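Local coordinates for ketosynthase (PDB 6KXD), which probably catalyses, with its chain length factor partner, the decarboxylative condensation of an acyl chain with malonyl-ACP in the polyene-building steps of a highly reducing type II polyketide synthase, at residues A[204-215]-A[225-233]; A[322-330]-A[373-383]. One frame throughout, in Å; residues are numbered along the deposited sequence.

Contact 1: A[204-215]-A[225-233]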
# COMPACT_ATOMS: atom_id res chain seq x y z
N ALA A 204 15.50 -2.90 7.77
CA ALA A 204 14.79 -4.16 8.03
C ALA A 204 15.68 -5.11 8.86
O ALA A 204 15.21 -5.80 9.74
CB ALA A 204 14.37 -4.84 6.76
N PHE A 205 16.96 -5.17 8.50
CA PHE A 205 17.93 -6.02 9.20
C PHE A 205 17.98 -5.63 10.67
O PHE A 205 17.83 -6.48 11.56
CB PHE A 205 19.28 -5.85 8.52
CG PHE A 205 20.23 -6.97 8.84
CD1 PHE A 205 19.89 -8.28 8.59
CD2 PHE A 205 21.45 -6.70 9.43
CE1 PHE A 205 20.77 -9.31 8.87
CE2 PHE A 205 22.31 -7.74 9.73
CZ PHE A 205 21.98 -9.03 9.43
N ALA A 206 18.19 -4.33 10.91
CA ALA A 206 18.29 -3.77 12.25
C ALA A 206 16.98 -3.91 13.02
O ALA A 206 16.98 -4.22 14.21
CB ALA A 206 18.71 -2.34 12.18
N LEU A 207 15.85 -3.72 12.33
CA LEU A 207 14.55 -3.92 12.97
C LEU A 207 14.43 -5.34 13.49
O LEU A 207 14.25 -5.53 14.70
CB LEU A 207 13.46 -3.56 11.95
CG LEU A 207 12.04 -4.09 12.16
CD1 LEU A 207 11.71 -4.37 13.59
CD2 LEU A 207 11.05 -3.09 11.54
N PHE A 208 14.61 -6.34 12.63
CA PHE A 208 14.40 -7.73 13.02
C PHE A 208 15.49 -8.17 14.01
O PHE A 208 15.20 -8.86 14.98
CB PHE A 208 14.25 -8.61 11.80
CG PHE A 208 12.87 -8.42 11.22
CD1 PHE A 208 11.78 -9.06 11.78
CD2 PHE A 208 12.66 -7.52 10.18
CE1 PHE A 208 10.51 -8.86 11.27
CE2 PHE A 208 11.39 -7.32 9.67
CZ PHE A 208 10.32 -7.98 10.22
N LYS A 209 16.70 -7.68 13.80
CA LYS A 209 17.78 -7.95 14.77
C LYS A 209 17.31 -7.51 16.15
O LYS A 209 17.32 -8.28 17.10
CB LYS A 209 19.05 -7.19 14.40
CG LYS A 209 20.22 -7.38 15.35
CD LYS A 209 20.73 -8.79 15.42
CE LYS A 209 21.70 -8.94 16.58
NZ LYS A 209 22.49 -10.19 16.47
N ARG A 210 16.90 -6.25 16.25
CA ARG A 210 16.57 -5.66 17.53
C ARG A 210 15.36 -6.36 18.18
O ARG A 210 15.25 -6.37 19.40
CB ARG A 210 16.28 -4.17 17.44
CG ARG A 210 16.04 -3.53 18.80
CD ARG A 210 17.09 -3.90 19.84
NE ARG A 210 16.82 -3.21 21.07
CZ ARG A 210 16.03 -3.69 22.02
NH1 ARG A 210 15.47 -4.88 21.89
NH2 ARG A 210 15.79 -2.97 23.10
N PHE A 211 14.47 -6.90 17.35
CA PHE A 211 13.36 -7.72 17.81
C PHE A 211 13.81 -9.10 18.30
O PHE A 211 13.01 -9.83 18.87
CB PHE A 211 12.32 -7.84 16.69
CG PHE A 211 11.15 -6.92 16.84
CD1 PHE A 211 11.28 -5.70 17.49
CD2 PHE A 211 9.90 -7.29 16.36
CE1 PHE A 211 10.18 -4.87 17.66
CE2 PHE A 211 8.81 -6.45 16.54
CZ PHE A 211 8.95 -5.24 17.17
N GLY A 212 15.08 -9.48 18.08
CA GLY A 212 15.55 -10.85 18.37
C GLY A 212 14.87 -11.87 17.47
O GLY A 212 14.78 -13.04 17.80
N ALA A 213 14.39 -11.42 16.30
CA ALA A 213 13.66 -12.24 15.39
C ALA A 213 14.54 -12.70 14.21
O ALA A 213 14.03 -13.35 13.31
CB ALA A 213 12.46 -11.49 14.89
N LEU A 214 15.84 -12.37 14.23
CA LEU A 214 16.77 -12.87 13.21
C LEU A 214 17.33 -14.23 13.65
O LEU A 214 17.83 -14.34 14.75
CB LEU A 214 17.90 -11.86 13.04
CG LEU A 214 17.67 -10.72 12.05
CD1 LEU A 214 19.00 -10.12 11.65
CD2 LEU A 214 16.89 -11.18 10.82
N THR A 215 17.24 -15.25 12.79
CA THR A 215 17.93 -16.51 13.03
C THR A 215 19.44 -16.26 13.05
O THR A 215 19.95 -15.41 12.30
CB THR A 215 17.57 -17.57 11.98
OG1 THR A 215 18.15 -18.79 12.44
CG2 THR A 215 18.07 -17.24 10.59
N ASP A 225 12.97 -25.70 17.31
CA ASP A 225 14.04 -24.78 17.77
C ASP A 225 14.27 -23.66 16.75
O ASP A 225 15.33 -23.03 16.78
CB ASP A 225 15.34 -25.51 18.10
CG ASP A 225 15.10 -26.79 18.89
OD1 ASP A 225 14.72 -26.68 20.08
OD2 ASP A 225 15.25 -27.88 18.30
N ARG A 226 13.23 -23.32 15.97
CA ARG A 226 13.25 -22.13 15.09
C ARG A 226 13.67 -20.91 15.92
O ARG A 226 13.37 -20.79 17.12
CB ARG A 226 11.88 -21.97 14.42
CG ARG A 226 10.77 -21.57 15.37
CD ARG A 226 9.41 -21.54 14.70
NE ARG A 226 8.38 -21.20 15.65
CZ ARG A 226 7.71 -22.07 16.41
NH1 ARG A 226 8.10 -23.33 16.51
NH2 ARG A 226 6.66 -21.67 17.08
N GLN A 227 14.48 -20.04 15.31
CA GLN A 227 15.13 -18.93 15.96
C GLN A 227 14.90 -17.62 15.18
O GLN A 227 15.48 -16.61 15.52
CB GLN A 227 16.63 -19.23 16.07
CG GLN A 227 16.97 -20.31 17.09
CD GLN A 227 16.30 -20.03 18.41
OE1 GLN A 227 15.59 -20.87 18.96
NE2 GLN A 227 16.50 -18.83 18.92
N GLY A 228 14.10 -17.70 14.12
CA GLY A 228 13.64 -16.53 13.45
C GLY A 228 13.92 -16.57 11.96
O GLY A 228 13.99 -17.61 11.34
N ILE A 229 13.96 -15.36 11.40
CA ILE A 229 13.89 -15.15 9.99
C ILE A 229 15.28 -14.79 9.47
O ILE A 229 16.17 -14.40 10.22
CB ILE A 229 12.91 -14.01 9.67
CG1 ILE A 229 13.48 -12.63 10.01
CG2 ILE A 229 11.55 -14.22 10.34
CD1 ILE A 229 12.82 -11.48 9.21
N LEU A 230 15.38 -14.77 8.14
CA LEU A 230 16.39 -13.99 7.47
C LEU A 230 15.64 -12.97 6.60
O LEU A 230 14.64 -13.34 6.05
CB LEU A 230 17.23 -14.90 6.56
CG LEU A 230 18.18 -15.87 7.26
CD1 LEU A 230 18.74 -16.85 6.25
CD2 LEU A 230 19.29 -15.12 7.99
N THR A 231 16.15 -11.75 6.56
CA THR A 231 15.59 -10.69 5.69
C THR A 231 15.93 -11.04 4.24
O THR A 231 16.99 -11.63 3.94
CB THR A 231 16.10 -9.31 6.07
OG1 THR A 231 17.49 -9.22 5.78
CG2 THR A 231 15.90 -8.97 7.53
N GLY A 232 14.98 -10.76 3.36
CA GLY A 232 15.00 -11.12 1.99
C GLY A 232 14.54 -9.96 1.14
O GLY A 232 14.42 -8.84 1.61
N GLU A 233 14.42 -10.24 -0.16
CA GLU A 233 14.09 -9.26 -1.10
C GLU A 233 13.70 -9.93 -2.41
O GLU A 233 13.71 -11.14 -2.55
CB GLU A 233 15.27 -8.31 -1.31
CG GLU A 233 16.54 -9.01 -1.82
CD GLU A 233 17.59 -8.06 -2.33
OE1 GLU A 233 17.60 -6.89 -1.92
OE2 GLU A 233 18.40 -8.51 -3.16
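A single beta bridge between Leu214 and Ile229, flanked by side-chain packing, joins helix 202-210 and its exit loop to the loop that leads into strand 234-242. Two backbone bonds make the bridge. Ile229 N donates to Ala213 O at 2.8 Å, nearly straight at 168°. Thr215 N donates to Ile229 O at 2.9 Å. Gly228 CA adds a CA-H...O contact with Ala213 O at 3.2 Å.

Ile229 turns CG1 between its backbone N and carbonyl carbon (chi1 74°), which carries CD1 over one face of the Phe208 ring. This is a CH-pi contact, with Ile229 CD1 3.8 Å from the ring centroid of Phe208 and offset toward the rim. Leu214 CD2 meets the flank of the same isoleucine, 3.8 Å from Ile229 CG1. Past the bridge, the methyl CG2 of Thr215 packs on Leu230 CD2 at 3.6 Å. Thr215 OG1 turns elsewhere, to Val218 O. Nearer the start of the helix, Thr231 OG1 lies 3.8 Å from Phe205 CD1.

Beyond the contact, backbone bonds tie Leu230 to His336 and Thr231 to Cys56. The chain leaves the helix through Gly212, whose positive phi and two bonds back into the last turn make a Schellman motif, here within the N-terminal half of a thiolase-like ketosynthase fold.

Contact 2: A[322-330]-A[373-383]; sequences DAPPRTVAV and LDVVPNRAVEA
Asp374 O receives the one hydrogen bond between the two segments, from Thr327 N at 2.9 Å and 163°. Arg326 CA also approaches this oxygen, as a CA-H...O contact. Thr327 faces the other segment with its carbonyl too: Val375 CA comes 3.0 Å from Thr327 O. That oxygen is buried here and has no hydrogen-bond donor in the model, so the weak CA-H...O contact from Val375 is its neighbour across the segments.

The side chain of Asp374 closes on its own segment. CG stands anti to the backbone N (chi1 176°), and OD1 takes the N-H of Val376 from above the carboxylate plane, an Asx turn. The other oxygen, OD2, lies against the aliphatic part of Arg326, 3.2 Å from Arg326 CG. The two side chains run side by side in the same direction. Their charged ends do not meet: Arg326 NE is 4.7 Å from Asp374 OD2. The arginine bends at chi3 (-73°), and its guanidinium reaches past Val376 toward Val381 CG2 and Ala383 CB.

Apolar groups fill the two flanks. Leu373 spreads its methyls, CD2 against the Pro324 ring and CD1 against Thr327 CG2. The first is tight, with Pro324 CG 3.5 Å from Leu373 CD2. On the other flank Val328 CG1 meets Val376 CG2 at 3.5 Å. Ile358 of strand 357-358 packs on Arg326, Val328, Val376 and Ala383.

Strand 326-328 pairs with strand 297-299, and Thr327 OG1 is tied to Pro325 O. With one backbone bond and no salt bridge, the contact probably rests mostly on apolar packing. The nearby opposite charges of Arg326 and Asp374 probably add a modest electrostatic attraction.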
# COMPACT_ATOMS: atom_id res chain seq x y z
N ASP A 322 -8.54 -30.65 13.19
CA ASP A 322 -7.30 -31.19 13.70
C ASP A 322 -6.60 -32.04 12.62
O ASP A 322 -5.46 -32.48 12.84
CB ASP A 322 -7.58 -31.86 15.05
CG ASP A 322 -8.11 -30.86 16.08
OD1 ASP A 322 -7.58 -29.74 16.14
OD2 ASP A 322 -9.04 -31.21 16.84
N ALA A 323 -7.22 -32.18 11.44
CA ALA A 323 -6.56 -32.69 10.21
C ALA A 323 -6.46 -31.60 9.14
O ALA A 323 -7.01 -31.74 8.04
CB ALA A 323 -7.29 -33.91 9.70
N PRO A 324 -5.69 -30.51 9.36
CA PRO A 324 -5.51 -29.48 8.34
C PRO A 324 -4.72 -29.99 7.14
O PRO A 324 -4.04 -31.01 7.21
CB PRO A 324 -4.72 -28.39 9.09
CG PRO A 324 -3.92 -29.17 10.11
CD PRO A 324 -4.88 -30.25 10.57
N PRO A 325 -4.73 -29.28 5.99
CA PRO A 325 -3.94 -29.71 4.84
C PRO A 325 -2.46 -29.51 5.17
O PRO A 325 -2.09 -28.88 6.19
CB PRO A 325 -4.42 -28.80 3.70
CG PRO A 325 -4.86 -27.54 4.42
CD PRO A 325 -5.41 -27.99 5.76
N ARG A 326 -1.62 -30.08 4.31
CA ARG A 326 -0.20 -29.85 4.39
C ARG A 326 0.04 -28.34 4.34
O ARG A 326 -0.58 -27.66 3.55
CB ARG A 326 0.52 -30.54 3.23
CG ARG A 326 0.69 -32.04 3.46
CD ARG A 326 1.09 -32.80 2.22
NE ARG A 326 -0.00 -32.93 1.28
CZ ARG A 326 0.03 -33.72 0.21
NH1 ARG A 326 1.09 -34.50 0.02
NH2 ARG A 326 -0.96 -33.72 -0.66
N THR A 327 0.95 -27.88 5.19
CA THR A 327 1.18 -26.49 5.43
C THR A 327 2.69 -26.27 5.34
O THR A 327 3.44 -26.66 6.20
CB THR A 327 0.56 -26.06 6.77
OG1 THR A 327 -0.85 -26.25 6.68
CG2 THR A 327 0.91 -24.64 7.15
N VAL A 328 3.10 -25.56 4.29
CA VAL A 328 4.48 -25.36 3.97
C VAL A 328 4.83 -23.88 4.03
O VAL A 328 3.96 -23.02 3.85
CB VAL A 328 4.77 -25.93 2.57
CG1 VAL A 328 4.20 -27.33 2.42
CG2 VAL A 328 4.27 -25.03 1.45
N ALA A 329 6.11 -23.62 4.26
CA ALA A 329 6.66 -22.29 4.45
C ALA A 329 7.79 -22.03 3.44
O ALA A 329 8.94 -22.31 3.68
CB ALA A 329 7.12 -22.11 5.87
N VAL A 330 7.43 -21.36 2.33
CA VAL A 330 8.33 -20.91 1.26
C VAL A 330 9.45 -20.03 1.79
O VAL A 330 10.56 -20.02 1.23
CB VAL A 330 7.49 -20.21 0.17
CG1 VAL A 330 8.35 -19.50 -0.88
CG2 VAL A 330 6.55 -21.19 -0.50
N LEU A 373 1.48 -30.02 12.18
CA LEU A 373 1.22 -29.94 10.75
C LEU A 373 2.21 -30.82 10.00
O LEU A 373 3.35 -30.95 10.41
CB LEU A 373 1.47 -28.51 10.29
CG LEU A 373 0.60 -27.45 10.96
CD1 LEU A 373 1.18 -26.09 10.65
CD2 LEU A 373 -0.84 -27.63 10.48
N ASP A 374 1.75 -31.31 8.85
CA ASP A 374 2.68 -31.84 7.88
C ASP A 374 3.22 -30.66 7.06
O ASP A 374 2.50 -30.13 6.19
CB ASP A 374 2.02 -32.89 6.99
CG ASP A 374 2.95 -33.41 5.90
OD1 ASP A 374 4.16 -33.04 5.92
OD2 ASP A 374 2.47 -34.16 5.04
N VAL A 375 4.48 -30.29 7.33
CA VAL A 375 5.11 -29.14 6.72
C VAL A 375 5.84 -29.53 5.42
O VAL A 375 6.64 -28.76 4.90
CB VAL A 375 6.03 -28.45 7.72
CG1 VAL A 375 5.24 -28.02 8.95
CG2 VAL A 375 7.23 -29.31 8.12
N VAL A 376 5.59 -30.74 4.91
CA VAL A 376 6.32 -31.25 3.75
C VAL A 376 7.80 -30.97 3.96
O VAL A 376 8.42 -30.19 3.25
CB VAL A 376 5.76 -30.62 2.46
CG1 VAL A 376 6.47 -31.11 1.21
CG2 VAL A 376 4.26 -30.85 2.35
N PRO A 377 8.43 -31.56 5.00
CA PRO A 377 9.78 -31.17 5.39
C PRO A 377 10.80 -31.49 4.29
O PRO A 377 10.70 -32.55 3.67
CB PRO A 377 10.10 -32.01 6.64
CG PRO A 377 9.10 -33.17 6.62
CD PRO A 377 7.93 -32.71 5.77
N ASN A 378 11.67 -30.50 4.02
CA ASN A 378 12.97 -30.60 3.33
C ASN A 378 12.88 -31.01 1.85
O ASN A 378 13.77 -30.65 1.10
CB ASN A 378 13.89 -31.54 4.09
CG ASN A 378 14.10 -31.03 5.50
OD1 ASN A 378 14.37 -29.85 5.69
ND2 ASN A 378 13.93 -31.90 6.48
N ARG A 379 11.89 -31.78 1.42
CA ARG A 379 11.84 -32.18 0.02
C ARG A 379 10.45 -31.94 -0.56
O ARG A 379 9.44 -32.28 0.05
CB ARG A 379 12.19 -33.66 -0.22
CG ARG A 379 12.15 -34.55 1.02
CD ARG A 379 12.52 -35.99 0.71
NE ARG A 379 12.95 -36.78 1.87
CZ ARG A 379 14.08 -36.60 2.57
NH1 ARG A 379 14.61 -35.40 2.76
NH2 ARG A 379 14.67 -37.66 3.11
N ALA A 380 10.43 -31.40 -1.78
CA ALA A 380 9.21 -31.26 -2.53
C ALA A 380 8.60 -32.64 -2.72
O ALA A 380 9.31 -33.61 -2.83
CB ALA A 380 9.47 -30.61 -3.87
N VAL A 381 7.27 -32.68 -2.75
CA VAL A 381 6.57 -33.91 -3.07
C VAL A 381 5.71 -33.63 -4.29
O VAL A 381 5.44 -32.48 -4.60
CB VAL A 381 5.76 -34.43 -1.87
CG1 VAL A 381 6.68 -34.93 -0.76
CG2 VAL A 381 4.79 -33.40 -1.33
N GLU A 382 5.37 -34.69 -5.03
CA GLU A 382 4.39 -34.65 -6.08
C GLU A 382 3.01 -34.69 -5.44
O GLU A 382 2.85 -35.34 -4.41
CB GLU A 382 4.47 -35.91 -6.95
CG GLU A 382 5.59 -35.90 -7.95
CD GLU A 382 5.64 -37.10 -8.88
OE1 GLU A 382 6.46 -37.06 -9.81
OE2 GLU A 382 4.87 -38.07 -8.69
N ALA A 383 2.02 -34.07 -6.08
CA ALA A 383 0.64 -34.19 -5.65
C ALA A 383 -0.27 -33.69 -6.76
O ALA A 383 0.18 -32.96 -7.64
CB ALA A 383 0.41 -33.42 -4.37

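Both segments of contact 1 precede those of contact 2 in the chain. The centres of the two contacts are 23 Å apart, and their nearest atoms are about 9 Å apart. Contact 1 leads into strand 234-242, which pairs with strands 191-198 and 10-19. Contact 2 holds strand 326-328, which pairs with strand 297-299. Helix 306-320 is a common neighbour: Arg226 and Gln227 reach it from 225-233, and Pro324 and Thr327 pack on it from 322-330. Helix 202-210 of contact 1 also faces the partner subunit, probably the chain length factor, whereas contact 2 touches no other protein chain. Contact 1 thus lies by the subunit interface, contact 2 apart from it.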